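Local coordinates for protein farnesyl diphosphate phosphatase YisP (Bacillus subtilis subsp. subtilis, PDB 3WE9) that hydrolyses farnesyl diphosphate to farnesol and diphosphate, is involved in biofilm formation, and belongs to the phytoene/squalene synthase family, at residues M8-C18 with H82-A90; V47-A55 with F101-K109. All coordinates share one frame; numbering follows the deposited sequence.

Interaction 1: M8-C18 with H82-A90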
ATOM      1  N   MET A   8     -26.226  13.307   6.789  1.00 30.69           N
ATOM      2  CA  MET A   8     -25.239  12.685   7.666  1.00 31.73           C
ATOM      3  C   MET A   8     -25.508  11.189   7.744  1.00 31.05           C
ATOM      4  O   MET A   8     -24.581  10.386   7.810  1.00 29.91           O
ATOM      5  CB  MET A   8     -25.292  13.296   9.069  1.00 32.90           C
ATOM      6  CG  MET A   8     -24.226  12.769  10.030  1.00 36.91           C
ATOM      7  SD  MET A   8     -22.518  12.916   9.404  1.00 42.03           S
ATOM      8  CE  MET A   8     -22.514  14.596   8.796  1.00 38.61           C
ATOM      9  N   LYS A   9     -26.782  10.815   7.742  1.00 30.94           N
ATOM     10  CA  LYS A   9     -27.138   9.406   7.796  1.00 32.27           C
ATOM     11  C   LYS A   9     -26.549   8.712   6.574  1.00 31.91           C
ATOM     12  O   LYS A   9     -26.004   7.615   6.669  1.00 33.04           O
ATOM     13  CB  LYS A   9     -28.659   9.239   7.806  1.00 32.09           C
ATOM     14  CG  LYS A   9     -29.331   9.751   9.066  1.00 32.48           C
ATOM     15  CD  LYS A   9     -30.828   9.498   9.021  1.00 33.94           C
ATOM     16  CE  LYS A   9     -31.523   9.990  10.279  1.00 34.12           C
ATOM     17  NZ  LYS A   9     -32.993   9.721  10.220  1.00 36.30           N
ATOM     18  N   GLU A  10     -26.654   9.371   5.427  1.00 33.04           N
ATOM     19  CA  GLU A  10     -26.135   8.823   4.185  1.00 35.26           C
ATOM     20  C   GLU A  10     -24.613   8.753   4.215  1.00 34.81           C
ATOM     21  O   GLU A  10     -24.013   7.832   3.659  1.00 33.63           O
ATOM     22  CB  GLU A  10     -26.600   9.678   3.013  1.00 36.86           C
ATOM     23  CG  GLU A  10     -28.090   9.943   3.042  1.00 42.08           C
ATOM     24  CD  GLU A  10     -28.597  10.544   1.759  1.00 44.48           C
ATOM     25  OE1 GLU A  10     -27.947  11.474   1.235  1.00 46.68           O
ATOM     26  OE2 GLU A  10     -29.653  10.086   1.279  1.00 48.31           O
ATOM     27  N   ILE A  11     -23.992   9.732   4.865  1.00 34.27           N
ATOM     28  CA  ILE A  11     -22.538   9.759   4.983  1.00 32.86           C
ATOM     29  C   ILE A  11     -22.053   8.579   5.822  1.00 33.81           C
ATOM     30  O   ILE A  11     -21.070   7.928   5.473  1.00 35.35           O
ATOM     31  CB  ILE A  11     -22.067  11.089   5.615  1.00 32.51           C
ATOM     32  CG1 ILE A  11     -22.241  12.214   4.592  1.00 30.84           C
ATOM     33  CG2 ILE A  11     -20.610  10.981   6.079  1.00 28.92           C
ATOM     34  CD1 ILE A  11     -22.016  13.606   5.137  1.00 31.62           C
ATOM     35  N   LYS A  12     -22.746   8.300   6.923  1.00 34.30           N
ATOM     36  CA  LYS A  12     -22.375   7.188   7.799  1.00 36.76           C
ATOM     37  C   LYS A  12     -22.531   5.858   7.067  1.00 36.86           C
ATOM     38  O   LYS A  12     -21.743   4.931   7.262  1.00 35.67           O
ATOM     39  CB  LYS A  12     -23.244   7.188   9.059  1.00 38.25           C
ATOM     40  CG  LYS A  12     -22.937   8.316  10.042  1.00 43.08           C
ATOM     41  CD  LYS A  12     -21.615   8.087  10.781  1.00 46.53           C
ATOM     42  CE  LYS A  12     -21.361   9.178  11.823  1.00 47.45           C
ATOM     43  NZ  LYS A  12     -22.491   9.307  12.791  1.00 47.38           N
ATOM     44  N   GLU A  13     -23.562   5.765   6.236  1.00 37.59           N
ATOM     45  CA  GLU A  13     -23.794   4.552   5.465  1.00 38.49           C
ATOM     46  C   GLU A  13     -22.643   4.363   4.489  1.00 36.69           C
ATOM     47  O   GLU A  13     -22.080   3.273   4.386  1.00 36.42           O
ATOM     48  CB  GLU A  13     -25.106   4.649   4.687  1.00 41.29           C
ATOM     49  CG  GLU A  13     -26.334   4.287   5.495  1.00 46.15           C
ATOM     50  CD  GLU A  13     -27.608   4.363   4.677  1.00 48.39           C
ATOM     51  OE1 GLU A  13     -27.636   3.793   3.563  1.00 50.09           O
ATOM     52  OE2 GLU A  13     -28.580   4.992   5.151  1.00 50.75           O
ATOM     53  N   ALA A  14     -22.302   5.436   3.780  1.00 35.21           N
ATOM     54  CA  ALA A  14     -21.217   5.413   2.809  1.00 33.45           C
ATOM     55  C   ALA A  14     -19.888   5.035   3.454  1.00 32.93           C
ATOM     56  O   ALA A  14     -19.088   4.322   2.852  1.00 31.70           O
ATOM     57  CB  ALA A  14     -21.100   6.769   2.123  1.00 31.59           C
ATOM     58  N   TYR A  15     -19.644   5.519   4.671  1.00 33.09           N
ATOM     59  CA  TYR A  15     -18.402   5.196   5.372  1.00 32.35           C
ATOM     60  C   TYR A  15     -18.323   3.696   5.673  1.00 33.38           C
ATOM     61  O   TYR A  15     -17.303   3.053   5.420  1.00 30.92           O
ATOM     62  CB  TYR A  15     -18.298   5.974   6.687  1.00 30.13           C
ATOM     63  CG  TYR A  15     -17.560   7.300   6.607  1.00 27.46           C
ATOM     64  CD1 TYR A  15     -16.274   7.380   6.061  1.00 26.73           C
ATOM     65  CD2 TYR A  15     -18.114   8.463   7.152  1.00 26.95           C
ATOM     66  CE1 TYR A  15     -15.553   8.587   6.070  1.00 21.41           C
ATOM     67  CE2 TYR A  15     -17.406   9.668   7.166  1.00 23.56           C
ATOM     68  CZ  TYR A  15     -16.124   9.723   6.627  1.00 24.86           C
ATOM     69  OH  TYR A  15     -15.410  10.904   6.659  1.00 22.05           O
ATOM     70  N   GLN A  16     -19.401   3.147   6.227  1.00 34.84           N
ATOM     71  CA  GLN A  16     -19.441   1.726   6.549  1.00 36.52           C
ATOM     72  C   GLN A  16     -19.152   0.886   5.320  1.00 36.32           C
ATOM     73  O   GLN A  16     -18.458  -0.127   5.395  1.00 35.70           O
ATOM     74  CB  GLN A  16     -20.801   1.341   7.129  1.00 38.61           C
ATOM     75  CG  GLN A  16     -20.972   1.778   8.562  1.00 42.99           C
ATOM     76  CD  GLN A  16     -19.752   1.443   9.401  1.00 44.83           C
ATOM     77  OE1 GLN A  16     -19.318   0.291   9.454  1.00 47.48           O
ATOM     78  NE2 GLN A  16     -19.191   2.452  10.058  1.00 45.41           N
ATOM     79  N   GLN A  17     -19.680   1.314   4.184  1.00 36.42           N
ATOM     80  CA  GLN A  17     -19.454   0.588   2.951  1.00 37.71           C
ATOM     81  C   GLN A  17     -17.994   0.744   2.538  1.00 36.33           C
ATOM     82  O   GLN A  17     -17.406  -0.164   1.951  1.00 35.83           O
ATOM     83  CB  GLN A  17     -20.407   1.098   1.871  1.00 40.11           C
ATOM     84  CG  GLN A  17     -21.860   0.926   2.288  1.00 44.42           C
ATOM     85  CD  GLN A  17     -22.847   1.328   1.216  1.00 47.06           C
ATOM     86  OE1 GLN A  17     -24.061   1.250   1.419  1.00 48.69           O
ATOM     87  NE2 GLN A  17     -22.338   1.757   0.066  1.00 48.37           N
ATOM     88  N   CYS A  18     -17.401   1.893   2.852  1.00 33.93           N
ATOM     89  CA  CYS A  18     -15.993   2.104   2.531  1.00 32.23           C
ATOM     90  C   CYS A  18     -15.182   1.103   3.350  1.00 31.88           C
ATOM     91  O   CYS A  18     -14.186   0.564   2.873  1.00 31.69           O
ATOM     92  CB  CYS A  18     -15.558   3.534   2.876  1.00 31.36           C
ATOM     93  SG  CYS A  18     -16.092   4.805   1.697  1.00 29.11           S
ATOM     94  N   HIS A  82     -22.478   8.989  -4.449  1.00 57.98           N
ATOM     95  CA  HIS A  82     -22.469   7.603  -3.995  1.00 57.91           C
ATOM     96  C   HIS A  82     -21.554   7.467  -2.778  1.00 57.06           C
ATOM     97  O   HIS A  82     -21.932   7.813  -1.657  1.00 57.15           O
ATOM     98  CB  HIS A  82     -21.970   6.686  -5.116  1.00 58.42           C
ATOM     99  CG  HIS A  82     -21.980   5.233  -4.756  1.00 59.57           C
ATOM    100  ND1 HIS A  82     -21.181   4.303  -5.387  1.00 60.54           N
ATOM    101  CD2 HIS A  82     -22.696   4.546  -3.833  1.00 60.03           C
ATOM    102  CE1 HIS A  82     -21.403   3.108  -4.868  1.00 60.57           C
ATOM    103  NE2 HIS A  82     -22.318   3.228  -3.922  1.00 60.17           N
ATOM    104  N   LEU A  83     -20.351   6.952  -3.013  1.00 55.42           N
ATOM    105  CA  LEU A  83     -19.359   6.778  -1.961  1.00 53.42           C
ATOM    106  C   LEU A  83     -18.676   8.122  -1.735  1.00 51.73           C
ATOM    107  O   LEU A  83     -17.970   8.318  -0.745  1.00 50.06           O
ATOM    108  CB  LEU A  83     -18.328   5.731  -2.390  1.00 53.80           C
ATOM    109  CG  LEU A  83     -18.294   4.387  -1.658  1.00 55.25           C
ATOM    110  CD1 LEU A  83     -19.700   3.897  -1.363  1.00 55.65           C
ATOM    111  CD2 LEU A  83     -17.529   3.390  -2.516  1.00 55.57           C
ATOM    112  N   TRP A  84     -18.912   9.044  -2.664  1.00 49.89           N
ATOM    113  CA  TRP A  84     -18.331  10.378  -2.608  1.00 48.93           C
ATOM    114  C   TRP A  84     -18.784  11.175  -1.397  1.00 46.81           C
ATOM    115  O   TRP A  84     -18.072  12.066  -0.932  1.00 46.24           O
ATOM    116  CB  TRP A  84     -18.675  11.161  -3.873  1.00 51.92           C
ATOM    117  CG  TRP A  84     -18.044  10.614  -5.112  1.00 56.53           C
ATOM    118  CD1 TRP A  84     -16.718  10.340  -5.306  1.00 57.33           C
ATOM    119  CD2 TRP A  84     -18.698  10.324  -6.353  1.00 58.31           C
ATOM    120  NE1 TRP A  84     -16.507   9.899  -6.589  1.00 58.59           N
ATOM    121  CE2 TRP A  84     -17.706   9.880  -7.256  1.00 59.19           C
ATOM    122  CE3 TRP A  84     -20.029  10.396  -6.792  1.00 60.00           C
ATOM    123  CZ2 TRP A  84     -18.000   9.512  -8.575  1.00 60.30           C
ATOM    124  CZ3 TRP A  84     -20.322  10.029  -8.106  1.00 60.61           C
ATOM    125  CH2 TRP A  84     -19.309   9.593  -8.980  1.00 60.47           C
ATOM    126  N   LYS A  85     -19.973  10.861  -0.892  1.00 44.73           N
ATOM    127  CA  LYS A  85     -20.507  11.563   0.270  1.00 42.81           C
ATOM    128  C   LYS A  85     -19.541  11.428   1.444  1.00 39.67           C
ATOM    129  O   LYS A  85     -19.214  12.411   2.106  1.00 37.89           O
ATOM    130  CB  LYS A  85     -21.873  10.986   0.653  1.00 44.12           C
ATOM    131  CG  LYS A  85     -22.846  10.882  -0.508  1.00 46.58           C
ATOM    132  CD  LYS A  85     -24.128  10.171  -0.104  1.00 47.98           C
ATOM    133  CE  LYS A  85     -24.926   9.750  -1.331  1.00 49.00           C
ATOM    134  NZ  LYS A  85     -26.184   9.033  -0.979  1.00 49.04           N
ATOM    135  N   ALA A  86     -19.089  10.203   1.693  1.00 36.90           N
ATOM    136  CA  ALA A  86     -18.159   9.935   2.782  1.00 34.91           C
ATOM    137  C   ALA A  86     -16.794  10.535   2.473  1.00 34.20           C
ATOM    138  O   ALA A  86     -16.097  11.011   3.369  1.00 33.54           O
ATOM    139  CB  ALA A  86     -18.031   8.435   3.002  1.00 33.67           C
ATOM    140  N   PHE A  87     -16.417  10.517   1.198  1.00 32.97           N
ATOM    141  CA  PHE A  87     -15.130  11.066   0.794  1.00 33.02           C
ATOM    142  C   PHE A  87     -15.081  12.580   0.972  1.00 31.60           C
ATOM    143  O   PHE A  87     -14.068  13.122   1.420  1.00 28.26           O
ATOM    144  CB  PHE A  87     -14.823  10.696  -0.660  1.00 35.19           C
ATOM    145  CG  PHE A  87     -13.460  11.118  -1.106  1.00 36.98           C
ATOM    146  CD1 PHE A  87     -13.255  12.374  -1.668  1.00 36.57           C
ATOM    147  CD2 PHE A  87     -12.367  10.272  -0.928  1.00 37.68           C
ATOM    148  CE1 PHE A  87     -11.983  12.784  -2.046  1.00 36.96           C
ATOM    149  CE2 PHE A  87     -11.091  10.672  -1.303  1.00 37.50           C
ATOM    150  CZ  PHE A  87     -10.899  11.934  -1.865  1.00 37.31           C
ATOM    151  N   ASP A  88     -16.166  13.265   0.618  1.00 30.15           N
ATOM    152  CA  ASP A  88     -16.207  14.714   0.779  1.00 28.85           C
ATOM    153  C   ASP A  88     -16.171  15.050   2.263  1.00 24.93           C
ATOM    154  O   ASP A  88     -15.555  16.030   2.672  1.00 25.06           O
ATOM    155  CB  ASP A  88     -17.473  15.312   0.168  1.00 32.20           C
ATOM    156  CG  ASP A  88     -17.614  16.799   0.474  1.00 34.21           C
ATOM    157  OD1 ASP A  88     -16.735  17.587   0.055  1.00 36.66           O
ATOM    158  OD2 ASP A  88     -18.599  17.181   1.142  1.00 36.07           O
ATOM    159  N   HIS A  89     -16.844  14.235   3.070  1.00 23.42           N
ATOM    160  CA  HIS A  89     -16.864  14.464   4.507  1.00 21.38           C
ATOM    161  C   HIS A  89     -15.442  14.372   5.055  1.00 21.31           C
ATOM    162  O   HIS A  89     -14.998  15.241   5.810  1.00 19.61           O
ATOM    163  CB  HIS A  89     -17.740  13.431   5.216  1.00 19.56           C
ATOM    164  CG  HIS A  89     -17.724  13.562   6.707  1.00 20.32           C
ATOM    165  ND1 HIS A  89     -18.520  14.460   7.387  1.00 22.58           N
ATOM    166  CD2 HIS A  89     -16.971  12.943   7.646  1.00 20.15           C
ATOM    167  CE1 HIS A  89     -18.258  14.388   8.679  1.00 20.26           C
ATOM    168  NE2 HIS A  89     -17.321  13.475   8.864  1.00 24.47           N
ATOM    169  N   ALA A  90     -14.738  13.305   4.683  1.00 22.25           N
ATOM    170  CA  ALA A  90     -13.365  13.093   5.137  1.00 21.24           C
ATOM    171  C   ALA A  90     -12.479  14.247   4.682  1.00 21.32           C
ATOM    172  O   ALA A  90     -11.641  14.751   5.431  1.00 20.24           O
ATOM    173  CB  ALA A  90     -12.831  11.782   4.581  1.00 23.98           C
TER
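Ala-86 meets Ala-14 methyl to methyl, the two CB atoms 3.6 Å apart, and this small pair lets helix 8-18 and helix 84-90 approach to 7.8 Å between axes. The methyl of Ala-86 is a knob in a hole formed by Ile-11, Ala-14, Tyr-15 and Cys-18. Among the other apolar contacts, Cys-18 SG lies 4.0 Å from Leu-83 CG. At Ile-11, with CG1 beside the backbone N and CG2 anti to it (chi1 -72°), the two branches part: CG1 packs against Lys-85 and CG2 reaches His-89 CB at 3.9 Å.

The aromatic part belongs to Tyr-15, whose ring takes the Ala-86 methyl over one face in a CH-pi contact, CB 3.8 Å from the ring centroid and 16° off the normal. The far end of the same ring, at CZ, lies 4.4 Å from Ala-90 CB. An alanine in place of Tyr-15 is likely to open a gap beside Ala-86 and strip its methyl of the aromatic wall.

A charged pair adds to the contact, where extended Lys-85 brings NZ to 3.7 Å from Glu-10 OE1, a long salt bridge. Its CD also passes 4.0 Å from Glu-10 CB, so the aliphatic part of the lysine contributes. With axes at 99°, this is a nearly perpendicular helix crossing, packed knobs-into-holes round Ala-86, within the all-helical squalene/phytoene synthase fold.

Interaction 2: V47-A55 with F101-K109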
ATOM      1  N   VAL A  47     -10.473   7.139   2.018  1.00 23.88           N
ATOM      2  CA  VAL A  47      -9.303   7.379   1.180  1.00 24.78           C
ATOM      3  C   VAL A  47      -8.863   6.122   0.432  1.00 25.63           C
ATOM      4  O   VAL A  47      -8.648   6.161  -0.781  1.00 25.88           O
ATOM      5  CB  VAL A  47      -8.116   7.913   2.017  1.00 24.28           C
ATOM      6  CG1 VAL A  47      -6.839   7.925   1.176  1.00 24.71           C
ATOM      7  CG2 VAL A  47      -8.434   9.319   2.518  1.00 24.13           C
ATOM      8  N   LEU A  48      -8.738   5.008   1.146  1.00 25.70           N
ATOM      9  CA  LEU A  48      -8.319   3.766   0.503  1.00 27.57           C
ATOM     10  C   LEU A  48      -9.400   3.178  -0.407  1.00 27.40           C
ATOM     11  O   LEU A  48      -9.086   2.513  -1.393  1.00 28.17           O
ATOM     12  CB  LEU A  48      -7.887   2.738   1.553  1.00 27.64           C
ATOM     13  CG  LEU A  48      -6.642   3.117   2.367  1.00 28.23           C
ATOM     14  CD1 LEU A  48      -6.180   1.910   3.170  1.00 29.68           C
ATOM     15  CD2 LEU A  48      -5.531   3.584   1.437  1.00 30.88           C
ATOM     16  N   SER A  49     -10.667   3.409  -0.074  1.00 27.84           N
ATOM     17  CA  SER A  49     -11.758   2.923  -0.915  1.00 28.93           C
ATOM     18  C   SER A  49     -11.634   3.650  -2.251  1.00 29.07           C
ATOM     19  O   SER A  49     -11.792   3.047  -3.319  1.00 28.42           O
ATOM     20  CB  SER A  49     -13.118   3.227  -0.281  1.00 29.53           C
ATOM     21  OG  SER A  49     -13.364   2.384   0.831  1.00 32.56           O
ATOM     22  N   PHE A  50     -11.349   4.949  -2.173  1.00 27.93           N
ATOM     23  CA  PHE A  50     -11.164   5.778  -3.355  1.00 30.42           C
ATOM     24  C   PHE A  50     -10.052   5.173  -4.208  1.00 31.88           C
ATOM     25  O   PHE A  50     -10.200   5.013  -5.419  1.00 31.35           O
ATOM     26  CB  PHE A  50     -10.769   7.203  -2.955  1.00 31.90           C
ATOM     27  CG  PHE A  50     -10.189   8.009  -4.083  1.00 33.71           C
ATOM     28  CD1 PHE A  50     -11.016   8.601  -5.034  1.00 36.51           C
ATOM     29  CD2 PHE A  50      -8.809   8.144  -4.215  1.00 35.32           C
ATOM     30  CE1 PHE A  50     -10.474   9.317  -6.101  1.00 37.35           C
ATOM     31  CE2 PHE A  50      -8.256   8.853  -5.275  1.00 35.38           C
ATOM     32  CZ  PHE A  50      -9.091   9.442  -6.222  1.00 37.44           C
ATOM     33  N   CYS A  51      -8.936   4.846  -3.563  1.00 31.00           N
ATOM     34  CA  CYS A  51      -7.798   4.251  -4.253  1.00 32.16           C
ATOM     35  C   CYS A  51      -8.191   2.952  -4.954  1.00 33.37           C
ATOM     36  O   CYS A  51      -7.910   2.770  -6.142  1.00 32.72           O
ATOM     37  CB  CYS A  51      -6.656   3.994  -3.264  1.00 29.75           C
ATOM     38  SG  CYS A  51      -5.834   5.507  -2.673  1.00 28.89           S
ATOM     39  N   HIS A  52      -8.843   2.052  -4.221  1.00 35.18           N
ATOM     40  CA  HIS A  52      -9.275   0.779  -4.788  1.00 39.17           C
ATOM     41  C   HIS A  52     -10.187   1.017  -5.986  1.00 41.53           C
ATOM     42  O   HIS A  52      -9.976   0.449  -7.061  1.00 41.54           O
ATOM     43  CB  HIS A  52     -10.025  -0.053  -3.746  1.00 41.77           C
ATOM     44  CG  HIS A  52     -10.559  -1.348  -4.280  1.00 45.55           C
ATOM     45  ND1 HIS A  52      -9.739  -2.391  -4.657  1.00 46.49           N
ATOM     46  CD2 HIS A  52     -11.826  -1.760  -4.520  1.00 46.67           C
ATOM     47  CE1 HIS A  52     -10.479  -3.390  -5.105  1.00 47.49           C
ATOM     48  NE2 HIS A  52     -11.749  -3.033  -5.033  1.00 47.98           N
ATOM     49  N   THR A  53     -11.200   1.859  -5.792  1.00 42.25           N
ATOM     50  CA  THR A  53     -12.155   2.179  -6.851  1.00 43.98           C
ATOM     51  C   THR A  53     -11.461   2.686  -8.107  1.00 44.92           C
ATOM     52  O   THR A  53     -11.730   2.209  -9.212  1.00 44.98           O
ATOM     53  CB  THR A  53     -13.171   3.246  -6.386  1.00 44.55           C
ATOM     54  OG1 THR A  53     -14.030   2.683  -5.388  1.00 46.68           O
ATOM     55  CG2 THR A  53     -14.018   3.731  -7.558  1.00 45.87           C
ATOM     56  N   ALA A  54     -10.570   3.655  -7.936  1.00 44.79           N
ATOM     57  CA  ALA A  54      -9.845   4.227  -9.061  1.00 46.80           C
ATOM     58  C   ALA A  54      -8.918   3.204  -9.715  1.00 47.58           C
ATOM     59  O   ALA A  54      -8.646   3.283 -10.911  1.00 47.10           O
ATOM     60  CB  ALA A  54      -9.042   5.439  -8.600  1.00 46.35           C
ATOM     61  N   ALA A  55      -8.440   2.245  -8.926  1.00 48.75           N
ATOM     62  CA  ALA A  55      -7.537   1.209  -9.425  1.00 50.73           C
ATOM     63  C   ALA A  55      -8.286   0.129 -10.204  1.00 52.21           C
ATOM     64  O   ALA A  55      -7.680  -0.809 -10.728  1.00 52.56           O
ATOM     65  CB  ALA A  55      -6.774   0.582  -8.263  1.00 50.30           C
ATOM     66  N   PHE A 101      -4.381  12.880  -4.834  1.00 31.06           N
ATOM     67  CA  PHE A 101      -5.519  12.160  -5.391  1.00 31.31           C
ATOM     68  C   PHE A 101      -5.471  12.232  -6.916  1.00 33.29           C
ATOM     69  O   PHE A 101      -5.772  11.250  -7.603  1.00 31.94           O
ATOM     70  CB  PHE A 101      -6.828  12.753  -4.862  1.00 31.58           C
ATOM     71  CG  PHE A 101      -7.050  12.506  -3.398  1.00 30.81           C
ATOM     72  CD1 PHE A 101      -7.552  11.285  -2.949  1.00 30.80           C
ATOM     73  CD2 PHE A 101      -6.715  13.476  -2.464  1.00 29.59           C
ATOM     74  CE1 PHE A 101      -7.714  11.034  -1.582  1.00 29.69           C
ATOM     75  CE2 PHE A 101      -6.871  13.240  -1.098  1.00 29.78           C
ATOM     76  CZ  PHE A 101      -7.371  12.017  -0.655  1.00 29.53           C
ATOM     77  N   ARG A 102      -5.085  13.393  -7.438  1.00 33.47           N
ATOM     78  CA  ARG A 102      -4.979  13.575  -8.882  1.00 36.69           C
ATOM     79  C   ARG A 102      -3.847  12.680  -9.371  1.00 36.72           C
ATOM     80  O   ARG A 102      -4.011  11.907 -10.315  1.00 38.05           O
ATOM     81  CB  ARG A 102      -4.657  15.033  -9.219  1.00 37.55           C
ATOM     82  CG  ARG A 102      -5.667  16.037  -8.686  1.00 41.46           C
ATOM     83  CD  ARG A 102      -5.196  17.461  -8.944  1.00 44.19           C
ATOM     84  NE  ARG A 102      -6.073  18.457  -8.335  1.00 46.76           N
ATOM     85  CZ  ARG A 102      -7.362  18.597  -8.626  1.00 48.00           C
ATOM     86  NH1 ARG A 102      -7.935  17.802  -9.522  1.00 47.69           N
ATOM     87  NH2 ARG A 102      -8.080  19.537  -8.025  1.00 49.21           N
ATOM     88  N   GLU A 103      -2.700  12.798  -8.709  1.00 37.28           N
ATOM     89  CA  GLU A 103      -1.520  12.007  -9.039  1.00 38.58           C
ATOM     90  C   GLU A 103      -1.875  10.534  -9.191  1.00 37.30           C
ATOM     91  O   GLU A 103      -1.529   9.902 -10.188  1.00 37.42           O
ATOM     92  CB  GLU A 103      -0.465  12.170  -7.944  1.00 41.51           C
ATOM     93  CG  GLU A 103       0.575  13.236  -8.220  1.00 46.95           C
ATOM     94  CD  GLU A 103       1.739  12.704  -9.035  1.00 50.48           C
ATOM     95  OE1 GLU A 103       1.527  12.314 -10.206  1.00 50.64           O
ATOM     96  OE2 GLU A 103       2.868  12.668  -8.497  1.00 53.66           O
ATOM     97  N   PHE A 104      -2.572  10.000  -8.194  1.00 35.14           N
ATOM     98  CA  PHE A 104      -2.970   8.599  -8.195  1.00 33.85           C
ATOM     99  C   PHE A 104      -3.815   8.258  -9.421  1.00 34.39           C
ATOM    100  O   PHE A 104      -3.565   7.260 -10.095  1.00 33.59           O
ATOM    101  CB  PHE A 104      -3.742   8.284  -6.910  1.00 31.85           C
ATOM    102  CG  PHE A 104      -3.980   6.817  -6.687  1.00 31.52           C
ATOM    103  CD1 PHE A 104      -5.045   6.167  -7.300  1.00 31.28           C
ATOM    104  CD2 PHE A 104      -3.127   6.082  -5.868  1.00 30.43           C
ATOM    105  CE1 PHE A 104      -5.262   4.804  -7.101  1.00 31.95           C
ATOM    106  CE2 PHE A 104      -3.333   4.716  -5.661  1.00 31.21           C
ATOM    107  CZ  PHE A 104      -4.401   4.077  -6.278  1.00 30.98           C
ATOM    108  N   ILE A 105      -4.807   9.092  -9.714  1.00 34.60           N
ATOM    109  CA  ILE A 105      -5.676   8.866 -10.865  1.00 37.60           C
ATOM    110  C   ILE A 105      -4.877   8.797 -12.164  1.00 37.94           C
ATOM    111  O   ILE A 105      -5.046   7.868 -12.952  1.00 38.62           O
ATOM    112  CB  ILE A 105      -6.741   9.978 -11.003  1.00 37.80           C
ATOM    113  CG1 ILE A 105      -7.756   9.876  -9.866  1.00 39.30           C
ATOM    114  CG2 ILE A 105      -7.446   9.861 -12.353  1.00 40.27           C
ATOM    115  CD1 ILE A 105      -8.512   8.563  -9.848  1.00 38.99           C
ATOM    116  N   ALA A 106      -4.013   9.784 -12.382  1.00 38.01           N
ATOM    117  CA  ALA A 106      -3.199   9.831 -13.587  1.00 39.75           C
ATOM    118  C   ALA A 106      -2.357   8.569 -13.751  1.00 41.89           C
ATOM    119  O   ALA A 106      -2.196   8.060 -14.858  1.00 40.09           O
ATOM    120  CB  ALA A 106      -2.296  11.070 -13.553  1.00 39.01           C
ATOM    121  N   ALA A 107      -1.831   8.064 -12.638  1.00 43.09           N
ATOM    122  CA  ALA A 107      -0.983   6.872 -12.644  1.00 44.95           C
ATOM    123  C   ALA A 107      -1.704   5.577 -13.016  1.00 46.70           C
ATOM    124  O   ALA A 107      -1.059   4.555 -13.272  1.00 46.38           O
ATOM    125  CB  ALA A 107      -0.302   6.716 -11.286  1.00 45.61           C
ATOM    126  N   GLN A 108      -3.033   5.606 -13.037  1.00 49.28           N
ATOM    127  CA  GLN A 108      -3.787   4.415 -13.409  1.00 52.94           C
ATOM    128  C   GLN A 108      -3.819   4.238 -14.924  1.00 55.18           C
ATOM    129  O   GLN A 108      -4.073   3.141 -15.408  1.00 56.10           O
ATOM    130  CB  GLN A 108      -5.212   4.468 -12.834  1.00 52.32           C
ATOM    131  CG  GLN A 108      -5.243   4.388 -11.310  1.00 52.68           C
ATOM    132  CD  GLN A 108      -4.384   3.257 -10.787  1.00 52.43           C
ATOM    133  OE1 GLN A 108      -4.467   2.135 -11.269  1.00 51.94           O
ATOM    134  NE2 GLN A 108      -3.554   3.548  -9.797  1.00 52.47           N
ATOM    135  N   LYS A 109      -3.603   5.317 -15.677  1.00 57.77           N
ATOM    136  CA  LYS A 109      -3.560   5.190 -17.137  1.00 59.62           C
ATOM    137  C   LYS A 109      -2.239   4.409 -17.257  1.00 60.63           C
ATOM    138  O   LYS A 109      -1.219   4.841 -16.713  1.00 61.19           O
ATOM    139  CB  LYS A 109      -3.449   6.572 -17.804  1.00 60.60           C
ATOM    140  CG  LYS A 109      -4.260   7.676 -17.114  1.00 60.62           C
ATOM    141  CD  LYS A 109      -5.754   7.539 -17.378  1.00 61.20           C
ATOM    142  CE  LYS A 109      -6.526   8.722 -16.780  1.00 60.94           C
ATOM    143  NZ  LYS A 109      -5.999  10.037 -17.245  1.00 60.60           N
TER
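Phe-101 turns its edge toward the face of Phe-50 in an offset edge-to-face pair, with ring planes at 72° and centroids 5.3 Å apart. The nearest atoms are Phe-101 CD1 and Phe-50 CE2, at 3.4 Å. A second ring, that of Phe-104, carries Cys-51 SG over one face, 4.2 Å from the ring centroid, a sulfur-aromatic contact. At the edge of the Phe-104 ring lies the methyl of Ala-54, and the ring's CE1 comes within 3.5 Å of the backbone oxygen of Cys-51. Phe-104 reaches this position because its CG stands opposite the backbone N (chi1 -169°).

Aliphatic groups continue the interface. Ile-105 sends CD1 to the Ala-54 methyl, CB, at 3.4 Å, tighter than usual van der Waals contact, and the same CD1 lies 3.8 Å from Phe-50 CZ. Near the C-terminal ends, Gln-108 bends at chi2, placing CG by the Ala-54 carbonyl oxygen and OE1 3.7 Å from Ala-55 CA.

The axes of helix 47-54 and helix 101-107 run only 22° from parallel and come no nearer than 10.3 Å, a separation bridged by large side chains. Met-135 of helix 118-140 packs against Cys-51, Phe-101 and Phe-104, while helix 6-25 touches helix 38-54 through Ser-49 and His-52.

In the fold
The centres of the two interactions lie about 17 Å apart, and their segments alternate along the chain: 8-18, 47-55, 82-90, 101-109. Four helices are involved, 6-25, 38-54, 84-94 and 98-107, the last three consecutive among the modelled helices, with the unmodelled residues 57-81 between 38-54 and 84-94. The two also touch: Phe-87, on helix 84-94, meets the rings of both Phe-50 and Phe-101, and Cys-18 packs against Ser-49. Interaction 1 is a steep crossing at the periphery, its centre about 22 Å from the centre of the chain, whereas interaction 2 is a near-parallel pair, its centre about 12 Å from it. Such interleaved pairings tie four N-terminal helices together in this all-helical, monomeric enzyme.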